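Side-chain contacts in SmhB (Serratia marcescens, PDB 6ZZ5), which is the B component of a tripartite alpha-pore-forming toxin of Serratia marcescens and probably contributes, together with its partner proteins, to the membrane-spanning pore: residues Q18-H21 with I22-Y25; D67-P70 with L71-N75; Y116-V119 with S120-R124; Q270-S273 with A274-A277; A345-S348 with I349-V353. All coordinates share one frame; numbering follows the deposited sequence. Where two conformers were deposited one is given.

Interaction 1 (Q18-H21 with I22-Y25); sequences QALH and IQTY
Leu20 with Thr24 and Gln18 with Ile22 make a buried i to i+4 contact within helix 4-30, near the centre of the chain. Two donors of the same residue grip Leu20 O: Thr24 N at 3.1 Å and the hydroxyl Thr24 OG1, which donates at 3.0 Å. One comes from above the carbonyl plane, the other from below, and the hydroxyl arrives there because OG1 stands anti to its own carbonyl carbon (chi1 -56°). The buried hydroxyl is thereby satisfied inside its own helix. On another side of the same stretch, the bent Gln18 chain carries its amide across Ile22: Gln18 NE2 comes to 3.7 Å from Ile22 CB, while Ile22 CG2 lies 3.4 Å from Ala19 O. Leu20 and Gln23 lie alongside with their ends in the same direction, Leu20 CD2 3.8 Å from Gln23 OE1. His21 O accepts a nearly straight bond from Tyr25 N (169°). Leu20 and Thr24 face strands 191-196 and 216-221, whereas Ala19 and Ile22 touch Tyr64 of helix 44-92. A helix enclosed in this way by long helices and a small sheet is consistent with the elongated helical-bundle fold of HBL-type, ClyA-like toxins.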
loop_
_atom_site.group_PDB
_atom_site.type_symbol
_atom_site.label_atom_id
_atom_site.label_comp_id
_atom_site.label_asym_id
_atom_site.label_seq_id
_atom_site.Cartn_x
_atom_site.Cartn_y
_atom_site.Cartn_z
ATOM N N GLN A 18 3.410 -0.994 -2.664
ATOM C CA GLN A 18 2.663 -1.035 -1.376
ATOM C C GLN A 18 1.442 -0.124 -1.442
ATOM O O GLN A 18 0.384 -0.516 -0.915
ATOM C CB GLN A 18 3.553 -0.697 -0.185
ATOM C CG GLN A 18 2.943 -1.138 1.137
ATOM C CD GLN A 18 1.935 -0.143 1.651
ATOM O OE1 GLN A 18 2.031 1.066 1.410
ATOM N NE2 GLN A 18 0.965 -0.645 2.413
ATOM N N ALA A 19 1.567 1.053 -2.053
ATOM C CA ALA A 19 0.485 2.032 -2.146
ATOM C C ALA A 19 -0.726 1.404 -2.865
ATOM O O ALA A 19 -1.853 1.687 -2.466
ATOM C CB ALA A 19 0.957 3.303 -2.784
ATOM N N LEU A 20 -0.513 0.632 -3.901
ATOM C CA LEU A 20 -1.623 -0.059 -4.611
ATOM C C LEU A 20 -2.311 -1.084 -3.724
ATOM O O LEU A 20 -3.549 -1.216 -3.768
ATOM C CB LEU A 20 -1.071 -0.732 -5.854
ATOM C CG LEU A 20 -0.629 0.244 -6.952
ATOM C CD1 LEU A 20 -0.188 -0.518 -8.146
ATOM C CD2 LEU A 20 -1.737 1.203 -7.335
ATOM N N HIS A 21 -1.552 -1.732 -2.877
ATOM C CA HIS A 21 -2.101 -2.748 -1.942
ATOM C C HIS A 21 -2.979 -2.040 -0.900
ATOM O O HIS A 21 -4.158 -2.418 -0.704
ATOM C CB HIS A 21 -0.915 -3.511 -1.326
ATOM C CG HIS A 21 -1.284 -4.669 -0.466
ATOM N ND1 HIS A 21 -0.321 -5.532 0.094
ATOM C CD2 HIS A 21 -2.504 -5.150 -0.119
ATOM C CE1 HIS A 21 -0.966 -6.453 0.801
ATOM N NE2 HIS A 21 -2.310 -6.229 0.689
ATOM N N ILE A 22 -2.442 -1.027 -0.197
ATOM C CA ILE A 22 -3.254 -0.279 0.801
ATOM C C ILE A 22 -4.435 0.419 0.105
ATOM O O ILE A 22 -5.543 0.407 0.670
ATOM C CB ILE A 22 -2.407 0.656 1.704
ATOM C CG1 ILE A 22 -3.307 1.331 2.751
ATOM C CG2 ILE A 22 -1.597 1.694 0.936
ATOM C CD1 ILE A 22 -2.539 2.027 3.866
ATOM N N GLN A 23 -4.284 0.921 -1.124
ATOM C CA GLN A 23 -5.434 1.555 -1.821
ATOM C C GLN A 23 -6.595 0.533 -1.981
ATOM O O GLN A 23 -7.766 0.833 -1.613
ATOM C CB GLN A 23 -5.019 2.041 -3.211
ATOM C CG GLN A 23 -6.175 2.556 -4.010
ATOM C CD GLN A 23 -5.692 3.099 -5.334
ATOM O OE1 GLN A 23 -5.169 2.367 -6.136
ATOM N NE2 GLN A 23 -5.925 4.362 -5.579
ATOM N N THR A 24 -6.290 -0.660 -2.461
ATOM C CA THR A 24 -7.315 -1.727 -2.624
ATOM C C THR A 24 -7.916 -2.084 -1.261
ATOM O O THR A 24 -9.135 -2.250 -1.171
ATOM C CB THR A 24 -6.718 -2.970 -3.278
ATOM O OG1 THR A 24 -6.154 -2.534 -4.517
ATOM C CG2 THR A 24 -7.752 -4.032 -3.552
ATOM N N TYR A 25 -7.072 -2.248 -0.247
ATOM C CA TYR A 25 -7.547 -2.533 1.116
ATOM C C TYR A 25 -8.551 -1.479 1.553
ATOM O O TYR A 25 -9.621 -1.840 2.110
ATOM C CB TYR A 25 -6.382 -2.700 2.093
ATOM C CG TYR A 25 -6.731 -3.570 3.275
ATOM C CD1 TYR A 25 -7.567 -3.104 4.271
ATOM C CD2 TYR A 25 -6.206 -4.846 3.401
ATOM C CE1 TYR A 25 -7.950 -3.916 5.330
ATOM C CE2 TYR A 25 -6.568 -5.677 4.457
ATOM C CZ TYR A 25 -7.424 -5.199 5.426
ATOM O OH TYR A 25 -7.727 -6.050 6.430
#

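Interaction 2 (D67-P70 with L71-N75); sequences DIQP and LIIRN
Ile68 and Ile72 make the buried, closely surrounded part of this one-turn contact in helix 44-92, their side chains crossing at a slant with Ile68 CG2 4.2 Å from Ile72 CD1. Ile68 packs on Thr126, Ile127 and Leu130 of helix 99-151, and Ile72 on Ala19 of helix 4-30. Beneath them Ile72 N donates to Ile68 O at 3.2 Å, in the carbonyl plane. The helix is kinked here because Pro70 has no N-H to give to the preceding turn. The disturbance can be followed at Leu71: its N lies 4.6 Å from Asp67 O and makes instead a weak bond to Ile68 O, bent to 130°. Leu71 CG takes up a place 3.5 Å from Asp67 O, with CG anti to the carbonyl carbon of Leu71 (chi1 -59°), which turns it back to the preceding turn. This is a proline kink within one of the long helices of the HBL-family bundle. The i to i-4 pattern, restored at Ile72, continues with Ile73 N donating to Gln69 O at 3.2 Å, and Ile73 CG1 rests 3.7 Å from the same oxygen. The other side is looser and faces solvent, with Asp67, Pro70 and Arg74 exposed. There Arg74 meets the preceding turn through its backbone and CB alone, Arg74 N to Pro70 O being 2.9 Å, and its bent chain leads away. Asp67 turns from the contact, its OD2 hydrogen-bonded to His63.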
loop_
_atom_site.group_PDB
_atom_site.type_symbol
_atom_site.label_atom_id
_atom_site.label_comp_id
_atom_site.label_asym_id
_atom_site.label_seq_id
_atom_site.Cartn_x
_atom_site.Cartn_y
_atom_site.Cartn_z
ATOM N N ASP A 67 -6.150 11.782 0.520
ATOM C CA ASP A 67 -5.164 12.793 0.984
ATOM C C ASP A 67 -3.778 12.186 0.882
ATOM O O ASP A 67 -2.825 12.936 0.881
ATOM C CB ASP A 67 -5.480 13.287 2.403
ATOM C CG ASP A 67 -6.853 13.878 2.572
ATOM O OD1 ASP A 67 -7.273 14.654 1.689
ATOM O OD2 ASP A 67 -7.492 13.563 3.573
ATOM N N ILE A 68 -3.637 10.862 0.911
ATOM C CA ILE A 68 -2.262 10.298 1.004
ATOM C C ILE A 68 -1.852 9.682 -0.323
ATOM O O ILE A 68 -0.699 9.999 -0.784
ATOM C CB ILE A 68 -2.110 9.338 2.205
ATOM C CG1 ILE A 68 -2.524 10.041 3.494
ATOM C CG2 ILE A 68 -0.704 8.759 2.246
ATOM C CD1 ILE A 68 -2.479 9.141 4.704
ATOM N N GLN A 69 -2.689 8.823 -0.919
ATOM C CA GLN A 69 -2.358 8.240 -2.242
ATOM C C GLN A 69 -1.837 9.325 -3.208
ATOM O O GLN A 69 -0.883 9.036 -3.954
ATOM C CB GLN A 69 -3.548 7.481 -2.831
ATOM C CG GLN A 69 -3.258 6.733 -4.123
ATOM C CD GLN A 69 -2.532 5.422 -3.976
ATOM O OE1 GLN A 69 -2.162 5.004 -2.888
ATOM N NE2 GLN A 69 -2.295 4.753 -5.085
ATOM N N PRO A 70 -2.493 10.496 -3.390
ATOM C CA PRO A 70 -1.990 11.536 -4.312
ATOM C C PRO A 70 -0.565 12.015 -3.992
ATOM O O PRO A 70 0.184 12.339 -4.952
ATOM C CB PRO A 70 -2.971 12.713 -4.228
ATOM C CG PRO A 70 -4.220 12.055 -3.679
ATOM C CD PRO A 70 -3.741 10.948 -2.750
ATOM N N LEU A 71 -0.149 11.952 -2.728
ATOM C CA LEU A 71 1.220 12.321 -2.288
ATOM C C LEU A 71 2.203 11.262 -2.749
ATOM O O LEU A 71 3.392 11.625 -3.045
ATOM C CB LEU A 71 1.317 12.547 -0.780
ATOM C CG LEU A 71 0.402 13.641 -0.219
ATOM C CD1 LEU A 71 0.552 13.701 1.291
ATOM C CD2 LEU A 71 0.602 15.006 -0.874
ATOM N N ILE A 72 1.787 9.992 -2.760
ATOM C CA ILE A 72 2.691 8.914 -3.214
ATOM C C ILE A 72 2.905 9.077 -4.735
ATOM O O ILE A 72 4.026 8.975 -5.218
ATOM C CB ILE A 72 2.163 7.565 -2.710
ATOM C CG1 ILE A 72 2.291 7.547 -1.175
ATOM C CG2 ILE A 72 2.945 6.447 -3.359
ATOM C CD1 ILE A 72 1.549 6.505 -0.463
ATOM N N ILE A 73 1.868 9.388 -5.479
ATOM C CA ILE A 73 2.010 9.586 -6.940
ATOM C C ILE A 73 2.881 10.816 -7.189
ATOM O O ILE A 73 3.753 10.787 -8.096
ATOM C CB ILE A 73 0.631 9.657 -7.616
ATOM C CG1 ILE A 73 -0.097 8.307 -7.449
ATOM C CG2 ILE A 73 0.778 10.059 -9.073
ATOM C CD1 ILE A 73 -1.573 8.348 -7.802
ATOM N N ARG A 74 2.642 11.858 -6.410
ATOM C CA ARG A 74 3.426 13.095 -6.502
ATOM C C ARG A 74 4.913 12.751 -6.322
ATOM O O ARG A 74 5.750 13.344 -7.064
ATOM C CB ARG A 74 2.861 14.095 -5.497
ATOM C CG ARG A 74 3.710 15.328 -5.301
ATOM C CD ARG A 74 3.729 16.113 -6.577
ATOM N NE ARG A 74 2.405 16.559 -6.977
ATOM C CZ ARG A 74 2.134 17.117 -8.158
ATOM N NH1 ARG A 74 0.903 17.523 -8.432
ATOM N NH2 ARG A 74 3.099 17.259 -9.054
ATOM N N ASN A 75 5.232 11.865 -5.357
ATOM C CA ASN A 75 6.623 11.510 -5.049
ATOM C C ASN A 75 7.222 10.933 -6.338
ATOM O O ASN A 75 8.382 11.243 -6.667
ATOM C CB ASN A 75 6.750 10.503 -3.921
ATOM C CG ASN A 75 8.196 10.123 -3.716
ATOM O OD1 ASN A 75 8.958 10.947 -3.237
ATOM N ND2 ASN A 75 8.553 8.885 -4.028
#

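Interaction 3 (Y116-V119 with S120-R124); sequences YQEV and SANTR. With SO4 (sulfate ion), chain E.
Gln117 O is gripped by two donors of the next turn: the hydroxyl Ser120 OG at 2.6 Å and the amide Ala121 N at 2.9 Å. This is an alpha-helical turn of helix 99-151, a long rod of the bundle, in which a serine hydroxyl bonds back to a carbonyl three residues earlier. A chi1 of 81° swings OG back along the helix toward that carbonyl. The bond gives the buried hydroxyl a partner where Ser120 packs on Asn282 and Trp285 of helix 252-300. Val119 O is likewise shared, accepting from Thr123 N and from a water that is also hydrogen-bonded to Thr123 OG1, at 2.7 Å. On the exposed side Glu118 and Asn122 cross with carboxylate and amide planes 87° apart. Glu118 OE2 and Asn122 OD1, two acceptors 3.5 Å apart, are reconciled by Arg125, whose NH1 forms a salt bridge to the first and a weak hydrogen bond to the second. Arg124 meets a sulfate, probably from the crystallisation liquor, that Arg125 NE also binds. Weak bonds run from Arg124 NH2 to sulfate O4 and O2. The ion lies at the edge of the guanidinium, with Arg124 NH1 donating to sulfate O4 at 2.7 Å.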
loop_
_atom_site.group_PDB
_atom_site.type_symbol
_atom_site.label_atom_id
_atom_site.label_comp_id
_atom_site.label_asym_id
_atom_site.label_seq_id
_atom_site.Cartn_x
_atom_site.Cartn_y
_atom_site.Cartn_z
ATOM N N TYR A 116 11.953 18.111 -2.439
ATOM C CA TYR A 116 11.307 16.794 -2.701
ATOM C C TYR A 116 11.451 15.906 -1.459
ATOM O O TYR A 116 10.532 15.160 -1.130
ATOM C CB TYR A 116 11.856 16.141 -3.967
ATOM C CG TYR A 116 11.534 16.873 -5.251
ATOM C CD1 TYR A 116 10.419 17.682 -5.339
ATOM C CD2 TYR A 116 12.330 16.747 -6.379
ATOM C CE1 TYR A 116 10.081 18.354 -6.507
ATOM C CE2 TYR A 116 12.002 17.416 -7.571
ATOM C CZ TYR A 116 10.852 18.180 -7.642
ATOM O OH TYR A 116 10.516 18.888 -8.765
ATOM N N GLN A 117 12.581 15.987 -0.792
ATOM C CA GLN A 117 12.821 15.265 0.470
ATOM C C GLN A 117 11.780 15.701 1.504
ATOM O O GLN A 117 11.222 14.813 2.162
ATOM C CB GLN A 117 14.230 15.520 0.997
ATOM C CG GLN A 117 14.474 14.766 2.286
ATOM C CD GLN A 117 15.895 14.918 2.751
ATOM O OE1 GLN A 117 16.792 15.302 1.986
ATOM N NE2 GLN A 117 16.105 14.565 4.003
ATOM N N GLU A 118 11.550 17.000 1.641
ATOM C CA GLU A 118 10.570 17.547 2.617
ATOM C C GLU A 118 9.172 17.063 2.249
ATOM O O GLU A 118 8.405 16.785 3.178
ATOM C CB GLU A 118 10.625 19.070 2.725
ATOM C CG GLU A 118 9.795 19.623 3.876
ATOM C CD GLU A 118 10.047 19.053 5.273
ATOM O OE1 GLU A 118 11.115 18.421 5.528
ATOM O OE2 GLU A 118 9.147 19.226 6.092
ATOM N N VAL A 119 8.832 16.967 0.961
ATOM C CA VAL A 119 7.540 16.367 0.561
ATOM C C VAL A 119 7.484 14.909 1.091
ATOM O O VAL A 119 6.453 14.521 1.637
ATOM C CB VAL A 119 7.297 16.428 -0.952
ATOM C CG1 VAL A 119 6.081 15.591 -1.300
ATOM C CG2 VAL A 119 7.181 17.886 -1.400
ATOM N N SER A 120 8.553 14.132 0.918
ATOM C CA SER A 120 8.581 12.711 1.307
ATOM C C SER A 120 8.418 12.628 2.833
ATOM O O SER A 120 7.795 11.687 3.327
ATOM C CB SER A 120 9.794 12.004 0.778
ATOM O OG SER A 120 10.935 12.268 1.612
ATOM N N ALA A 121 9.012 13.560 3.553
ATOM C CA ALA A 121 8.974 13.649 5.020
ATOM C C ALA A 121 7.550 14.016 5.480
ATOM O O ALA A 121 7.076 13.413 6.455
ATOM C CB ALA A 121 9.976 14.647 5.515
ATOM N N ASN A 122 6.869 14.950 4.818
ATOM C CA ASN A 122 5.450 15.290 5.145
ATOM C C ASN A 122 4.566 14.061 4.897
ATOM O O ASN A 122 3.734 13.761 5.731
ATOM C CB ASN A 122 4.992 16.576 4.457
ATOM C CG ASN A 122 5.608 17.780 5.144
ATOM O OD1 ASN A 122 5.994 17.690 6.329
ATOM N ND2 ASN A 122 5.741 18.894 4.432
ATOM N N THR A 123 4.779 13.338 3.821
ATOM C CA THR A 123 4.052 12.092 3.506
ATOM C C THR A 123 4.255 11.069 4.628
ATOM O O THR A 123 3.254 10.507 5.099
ATOM C CB THR A 123 4.453 11.553 2.128
ATOM O OG1 THR A 123 4.096 12.576 1.195
ATOM C CG2 THR A 123 3.703 10.292 1.775
ATOM N N ARG A 124 5.500 10.830 5.015
ATOM C CA ARG A 124 5.842 9.888 6.109
ATOM C C ARG A 124 5.097 10.285 7.385
ATOM O O ARG A 124 4.570 9.381 8.096
ATOM C CB ARG A 124 7.346 9.859 6.367
ATOM C CG ARG A 124 7.708 9.018 7.587
ATOM C CD ARG A 124 9.188 8.933 7.889
ATOM N NE ARG A 124 9.798 10.243 7.852
ATOM C CZ ARG A 124 9.733 11.145 8.820
ATOM N NH1 ARG A 124 9.079 10.890 9.941
ATOM N NH2 ARG A 124 10.337 12.308 8.672
HETATM S S SO4 E . 9.995 13.945 12.213
HETATM O O1 SO4 E . 8.856 14.826 12.049
HETATM O O2 SO4 E . 11.050 14.349 11.322
HETATM O O3 SO4 E . 10.468 13.998 13.575
HETATM O O4 SO4 E . 9.576 12.605 11.917
HETATM O O HOH W 1 3.588 15.242 1.479
#

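Interaction 4 (Q270-S273 with A274-A277); sequences QAQS and AVTA. With EDO (1,2-ethanediol), chain H.
The flat amide of Gln272 meets Val275 at its nitrogen end, Gln272 NE2 4.2 Å from Val275 CB, a loose touch produced by a chain that bends at chi2 (75°) and so brings its end round toward the following turn. Its other end is fixed from outside, OE1 accepting from Asn131 ND2 of helix 99-151. The side chain of Gln270, with the second amide, packs on His21 and Tyr25 of helix 4-30. What joins the two turns is mainly main-chain bonding within helix 252-300, and it is regular: Thr276 N donates to Gln272 O at 3.0 Å and Ala277 N to Ser273 O with an angle of 171°. Val275 CG2 lies against the preceding turn, 3.4 Å from Ala271 O. The hydroxyl of Thr276 has two possible partners. A long, weak approach of Thr276 OG1 to Gln272 O, 3.3 Å, is not settled, since a hydrogen bond with O2 of a 1,2-ethanediol, 3.1 Å from Thr276 OG1, could use the same proton. The diol, probably from the crystallisation liquor, also places C1 3.4 Å from Ser273 OG. Among the long helices of the bundle, Ala271 touches Asn131 and Leu134, and Ala274 touches Ile127, of helix 99-151, while Ser273 and Ala274 both meet Gln18 on helix 4-30.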
loop_
_atom_site.group_PDB
_atom_site.type_symbol
_atom_site.label_atom_id
_atom_site.label_comp_id
_atom_site.label_asym_id
_atom_site.label_seq_id
_atom_site.Cartn_x
_atom_site.Cartn_y
_atom_site.Cartn_z
ATOM N N GLN A 270 -1.735 -2.614 7.004
ATOM C CA GLN A 270 -1.411 -1.978 5.719
ATOM C C GLN A 270 -0.801 -0.595 5.973
ATOM O O GLN A 270 0.176 -0.209 5.284
ATOM C CB GLN A 270 -2.662 -1.887 4.863
ATOM C CG GLN A 270 -3.256 -3.237 4.535
ATOM C CD GLN A 270 -2.298 -3.906 3.592
ATOM O OE1 GLN A 270 -1.886 -3.339 2.583
ATOM N NE2 GLN A 270 -1.793 -5.022 4.011
ATOM N N ALA A 271 -1.329 0.156 6.922
ATOM C CA ALA A 271 -0.839 1.525 7.214
ATOM C C ALA A 271 0.591 1.443 7.754
ATOM O O ALA A 271 1.391 2.305 7.381
ATOM C CB ALA A 271 -1.756 2.269 8.170
ATOM N N GLN A 272 0.891 0.431 8.561
ATOM C CA GLN A 272 2.254 0.227 9.117
ATOM C C GLN A 272 3.226 0.011 7.942
ATOM O O GLN A 272 4.304 0.604 7.927
ATOM C CB GLN A 272 2.271 -0.868 10.160
ATOM C CG GLN A 272 3.631 -1.028 10.867
ATOM C CD GLN A 272 3.855 0.083 11.873
ATOM O OE1 GLN A 272 3.108 0.206 12.836
ATOM N NE2 GLN A 272 4.804 0.941 11.606
ATOM N N SER A 273 2.858 -0.828 6.993
ATOM C CA SER A 273 3.685 -1.122 5.794
ATOM C C SER A 273 3.851 0.141 4.967
ATOM O O SER A 273 4.978 0.369 4.432
ATOM C CB SER A 273 3.128 -2.258 4.949
ATOM O OG SER A 273 3.012 -3.420 5.782
ATOM N N ALA A 274 2.830 0.976 4.912
ATOM C CA ALA A 274 2.945 2.271 4.207
ATOM C C ALA A 274 3.921 3.203 4.953
ATOM O O ALA A 274 4.700 3.919 4.279
ATOM C CB ALA A 274 1.591 2.906 3.989
ATOM N N VAL A 275 3.951 3.191 6.288
ATOM C CA VAL A 275 4.952 3.980 7.078
ATOM C C VAL A 275 6.366 3.506 6.711
ATOM O O VAL A 275 7.273 4.387 6.511
ATOM C CB VAL A 275 4.765 3.895 8.610
ATOM C CG1 VAL A 275 5.909 4.582 9.363
ATOM C CG2 VAL A 275 3.439 4.463 9.025
ATOM N N THR A 276 6.592 2.188 6.760
ATOM C CA THR A 276 7.899 1.590 6.420
ATOM C C THR A 276 8.328 2.052 5.024
ATOM O O THR A 276 9.446 2.560 4.886
ATOM C CB THR A 276 7.902 0.069 6.551
ATOM O OG1 THR A 276 7.519 -0.192 7.894
ATOM C CG2 THR A 276 9.251 -0.544 6.269
ATOM N N ALA A 277 7.489 1.885 4.033
ATOM C CA ALA A 277 7.815 2.321 2.642
ATOM C C ALA A 277 8.120 3.823 2.601
ATOM O O ALA A 277 9.057 4.244 1.892
ATOM C CB ALA A 277 6.722 1.936 1.683
HETATM C C1 EDO H . 6.350 -4.205 5.695
HETATM O O1 EDO H . 7.055 -3.698 4.571
HETATM C C2 EDO H . 7.079 -3.920 6.956
HETATM O O2 EDO H . 6.369 -3.091 7.858
#

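Interaction 5 (A345-S348 with I349-V353); sequences ANQS and IADFV
Ser348 has an extended backbone and Ile349 a helical one, so the chain turns from loop into helix 349-359 at Ser348, its N-cap. The cap is made by the side chain: Ser348 OG accepts from Asp351 N at 3.0 Å, nearly straight at 160°. With chi1 at 67° the oxygen is turned back over the first helical turn, and Ser348 OG comes to 3.4 Å from Asp351 CB. The same OG is hydrogen-bonded to Glu241 OE1, so the hydroxyl serves one amide and one carboxylate at once. The first backbone bond of the helix follows, Phe352 N to Ser348 O at 3.0 Å, nearly in line with the C=O bond. Gln347 stretches out over the turn to Phe352. Gln347 OE1 meets the rim of the ring at Phe352 CD1, 3.5 Å away and almost level with it, the amide tilted 35° from the ring. Gln347 and Asp351 cross at about a right angle, but the approach of Gln347 CG to Asp351 OD2 rests on one of two deposited conformers and is doubtful; in that conformer OD1 forms a salt bridge with Arg355. The short helix packs on helix 230-245, Ala350 and Val353 meeting Leu237, and against the sheet, where Ile349 and Val353 touch Ala217 of strand 216-221 and Phe352 touches Ala195 of strand 191-196.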
loop_
_atom_site.group_PDB
_atom_site.type_symbol
_atom_site.label_atom_id
_atom_site.label_comp_id
_atom_site.label_asym_id
_atom_site.label_seq_id
_atom_site.Cartn_x
_atom_site.Cartn_y
_atom_site.Cartn_z
ATOM N N ALA A 345 -22.725 -11.098 -6.201
ATOM C CA ALA A 345 -23.253 -10.998 -4.821
ATOM C C ALA A 345 -23.154 -12.376 -4.145
ATOM O O ALA A 345 -23.032 -12.393 -2.962
ATOM C CB ALA A 345 -24.694 -10.527 -4.881
ATOM N N ASN A 346 -23.264 -13.479 -4.888
ATOM C CA ASN A 346 -23.206 -14.833 -4.287
ATOM C C ASN A 346 -21.792 -15.449 -4.375
ATOM O O ASN A 346 -21.689 -16.667 -4.224
ATOM C CB ASN A 346 -24.237 -15.748 -4.929
ATOM C CG ASN A 346 -23.948 -15.977 -6.398
ATOM O OD1 ASN A 346 -23.203 -15.233 -7.034
ATOM N ND2 ASN A 346 -24.523 -17.021 -6.944
ATOM N N GLN A 347 -20.735 -14.690 -4.612
ATOM C CA GLN A 347 -19.366 -15.261 -4.641
ATOM C C GLN A 347 -18.557 -14.527 -3.573
ATOM O O GLN A 347 -18.436 -13.256 -3.649
ATOM C CB GLN A 347 -18.717 -15.102 -6.024
ATOM C CG GLN A 347 -19.317 -15.977 -7.118
ATOM C CD GLN A 347 -18.691 -15.713 -8.469
ATOM O OE1 GLN A 347 -17.636 -15.122 -8.601
ATOM N NE2 GLN A 347 -19.395 -16.103 -9.506
ATOM N N SER A 348 -17.896 -15.296 -2.722
ATOM C CA SER A 348 -16.859 -14.777 -1.795
ATOM C C SER A 348 -15.639 -14.352 -2.614
ATOM O O SER A 348 -15.510 -14.758 -3.784
ATOM C CB SER A 348 -16.491 -15.851 -0.781
ATOM O OG SER A 348 -15.835 -16.924 -1.430
ATOM N N ILE A 349 -14.716 -13.606 -2.027
ATOM C CA ILE A 349 -13.468 -13.289 -2.772
ATOM C C ILE A 349 -12.723 -14.577 -3.113
ATOM O O ILE A 349 -12.209 -14.659 -4.233
ATOM C CB ILE A 349 -12.598 -12.226 -2.074
ATOM C CG1 ILE A 349 -11.569 -11.697 -3.070
ATOM C CG2 ILE A 349 -11.974 -12.755 -0.789
ATOM C CD1 ILE A 349 -12.197 -10.989 -4.300
ATOM N N ALA A 350 -12.678 -15.581 -2.232
ATOM C CA ALA A 350 -12.000 -16.861 -2.565
ATOM C C ALA A 350 -12.697 -17.606 -3.721
ATOM O O ALA A 350 -11.986 -18.141 -4.594
ATOM C CB ALA A 350 -11.905 -17.771 -1.354
ATOM N N ASP A 351 -14.021 -17.622 -3.773
ATOM C CA ASP A 351 -14.791 -18.266 -4.873
ATOM C C ASP A 351 -14.484 -17.535 -6.187
ATOM O O ASP A 351 -14.229 -18.194 -7.186
ATOM C CB ASP A 351 -16.282 -18.243 -4.548
ATOM C CG ASP A 351 -17.146 -19.039 -5.498
ATOM O OD1 ASP A 351 -16.634 -19.973 -6.129
ATOM O OD2 ASP A 351 -18.319 -18.704 -5.584
ATOM N N PHE A 352 -14.475 -16.200 -6.175
ATOM C CA PHE A 352 -14.213 -15.387 -7.387
ATOM C C PHE A 352 -12.804 -15.684 -7.923
ATOM O O PHE A 352 -12.618 -15.870 -9.119
ATOM C CB PHE A 352 -14.275 -13.904 -7.039
ATOM C CG PHE A 352 -14.072 -13.004 -8.221
ATOM C CD1 PHE A 352 -15.113 -12.781 -9.123
ATOM C CD2 PHE A 352 -12.856 -12.333 -8.383
ATOM C CE1 PHE A 352 -14.909 -11.938 -10.211
ATOM C CE2 PHE A 352 -12.674 -11.468 -9.446
ATOM C CZ PHE A 352 -13.698 -11.295 -10.372
ATOM N N VAL A 353 -11.814 -15.684 -7.036
ATOM C CA VAL A 353 -10.412 -15.950 -7.429
ATOM C C VAL A 353 -10.283 -17.406 -7.868
ATOM O O VAL A 353 -9.566 -17.648 -8.855
ATOM C CB VAL A 353 -9.441 -15.528 -6.316
ATOM C CG1 VAL A 353 -8.033 -16.024 -6.598
ATOM C CG2 VAL A 353 -9.478 -14.017 -6.145
#

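In the fold
Interactions 1 to 4 join successive turns within one long bundle helix each; interaction 5 is a helix start beside the sheet, its centre about 39 Å from that of interaction 3 and on the opposite side of the chain's centre. Interaction 1 is the most buried and touches two others: Ala19 CB meets Ile72 CG2 of interaction 2 at 3.8 Å, and Tyr25 CD2 meets Gln270 CG of interaction 4 at 3.5 Å. Interaction 2 in turn meets interaction 3 through Leu71 and Thr123. The buried hydroxyls of Thr24 and Ser120 bond back into their own helices, whereas the exposed sides of interactions 3 and 4 meet a sulfate and a diol. The proline kink is particular to interaction 2, and only interaction 5 caps a helix.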